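Local coordinates for protein phosphoglycerol transferase GacH (Streptococcus pyogenes MGAS5005, PDB 6DGM) that probably transfers glycerol phosphate onto streptococcal rhamnose polysaccharide, through a manganese-binding domain of the sulfatase family, at residues L100-Y103 against S108-V111. Sequence-based numbering, arbitrary orientation.
Sequences LPFY and SVSV
Packing of the Phe-102 ring against the backbone and one methyl of Val-109 joins the two limbs of the loop between helix 89-98 and helix 112-115. The backbones stay well apart, 8.7 Å between the CA atoms of Phe-102 and Val-109, and the ring spans the interval. With CG anti to the backbone N (chi1 -161°), the phenyl extends across to 108-111 and places its far edge, CE1 and CZ, beside backbone carbonyls. Val-109 O lies at the ring edge, close to its plane, 3.5 Å from Phe-102 CZ, an approach consistent with a weak electrostatic attraction between the ring's C-H edge and the carbonyl oxygen. Ser-110 O approaches the same CZ obliquely and more loosely, at 4.0 Å. The apolar part is one methyl: Val-109, whose side chain leaves the backbone toward 100-103, brings CG1 to 3.9 Å from Phe-102 CE1, and the two side chains run at a slant to each other. No hydrogen bond crosses between the segments, and just 102 Å² is buried. Gln-95 OE1 and Asn-91 ND2, both from helix 89-98, bind Phe-102 N and Ser-110 O respectively, tying both limbs to one helix. Beyond Ser-110, Val-111 is the N-cap residue of helix 112-115, and Glu-115 OE2 accepts from the backbone N of both Ser-110 and Val-111. The phenyl lies about 12 Å from the manganese ion, side chain to metal, outside the metal site. The arrangement is plain packing within a helix-to-helix connection of the alkaline phosphatase-like sulfatase fold, in the loop that follows the helix beginning at the manganese ligand Thr-89.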
loop_
_atom_site.group_PDB
_atom_site.type_symbol
_atom_site.label_atom_id
_atom_site.label_comp_id
_atom_site.label_asym_id
_atom_site.label_seq_id
_atom_site.Cartn_x
_atom_site.Cartn_y
_atom_site.Cartn_z
ATOM N N LEU A 100 -4.764 -8.481 -4.645
ATOM C CA LEU A 100 -4.308 -9.797 -5.078
ATOM C C LEU A 100 -2.826 -9.954 -4.731
ATOM O O LEU A 100 -2.004 -9.159 -5.215
ATOM C CB LEU A 100 -4.506 -9.940 -6.580
ATOM C CG LEU A 100 -5.965 -9.851 -7.059
ATOM C CD1 LEU A 100 -6.051 -9.860 -8.569
ATOM C CD2 LEU A 100 -6.816 -10.984 -6.461
ATOM N N PRO A 101 -2.446 -10.921 -3.897
ATOM C CA PRO A 101 -1.042 -10.978 -3.458
ATOM C C PRO A 101 -0.083 -11.462 -4.532
ATOM O O PRO A 101 -0.319 -12.451 -5.240
ATOM C CB PRO A 101 -1.062 -11.938 -2.263
ATOM C CG PRO A 101 -2.301 -12.764 -2.465
ATOM C CD PRO A 101 -3.290 -11.897 -3.177
ATOM N N PHE A 102 1.057 -10.777 -4.596
ATOM C CA PHE A 102 2.148 -11.178 -5.480
ATOM C C PHE A 102 2.601 -12.596 -5.184
ATOM O O PHE A 102 2.975 -13.334 -6.100
ATOM C CB PHE A 102 3.299 -10.189 -5.264
ATOM C CG PHE A 102 4.328 -10.150 -6.363
ATOM C CD1 PHE A 102 4.208 -10.896 -7.520
ATOM C CD2 PHE A 102 5.415 -9.308 -6.233
ATOM C CE1 PHE A 102 5.165 -10.811 -8.521
ATOM C CE2 PHE A 102 6.372 -9.223 -7.227
ATOM C CZ PHE A 102 6.246 -9.971 -8.367
ATOM N N TYR A 103 2.563 -13.006 -3.917
ATOM C CA TYR A 103 3.071 -14.317 -3.551
ATOM C C TYR A 103 2.264 -15.463 -4.149
ATOM O O TYR A 103 2.750 -16.600 -4.115
ATOM C CB TYR A 103 3.196 -14.468 -2.027
ATOM C CG TYR A 103 1.945 -14.328 -1.211
ATOM C CD1 TYR A 103 0.919 -15.272 -1.293
ATOM C CD2 TYR A 103 1.795 -13.284 -0.301
ATOM C CE1 TYR A 103 -0.223 -15.150 -0.546
ATOM C CE2 TYR A 103 0.664 -13.163 0.458
ATOM C CZ TYR A 103 -0.355 -14.104 0.336
ATOM O OH TYR A 103 -1.507 -13.994 1.083
ATOM N N SER A 108 8.010 -16.329 -12.093
ATOM C CA SER A 108 8.451 -15.728 -13.346
ATOM C C SER A 108 8.013 -14.276 -13.510
ATOM O O SER A 108 8.595 -13.562 -14.332
ATOM C CB SER A 108 7.920 -16.535 -14.529
ATOM O OG SER A 108 6.499 -16.607 -14.527
ATOM N N VAL A 109 7.000 -13.826 -12.781
ATOM C CA VAL A 109 6.471 -12.478 -12.969
ATOM C C VAL A 109 7.385 -11.467 -12.301
ATOM O O VAL A 109 7.668 -11.559 -11.101
ATOM C CB VAL A 109 5.044 -12.370 -12.408
ATOM C CG1 VAL A 109 4.604 -10.902 -12.427
ATOM C CG2 VAL A 109 4.096 -13.235 -13.187
ATOM N N SER A 110 7.835 -10.477 -13.070
ATOM C CA SER A 110 8.684 -9.423 -12.537
ATOM C C SER A 110 7.903 -8.173 -12.141
ATOM O O SER A 110 8.077 -7.660 -11.025
ATOM C CB SER A 110 9.755 -9.055 -13.566
ATOM O OG SER A 110 10.598 -8.049 -13.037
ATOM N N VAL A 111 7.076 -7.642 -13.034
ATOM C CA VAL A 111 6.319 -6.422 -12.757
ATOM C C VAL A 111 4.849 -6.667 -13.058
ATOM O O VAL A 111 4.478 -6.919 -14.210
ATOM C CB VAL A 111 6.859 -5.208 -13.542
ATOM C CG1 VAL A 111 5.955 -4.002 -13.328
ATOM C CG2 VAL A 111 8.289 -4.907 -13.105
#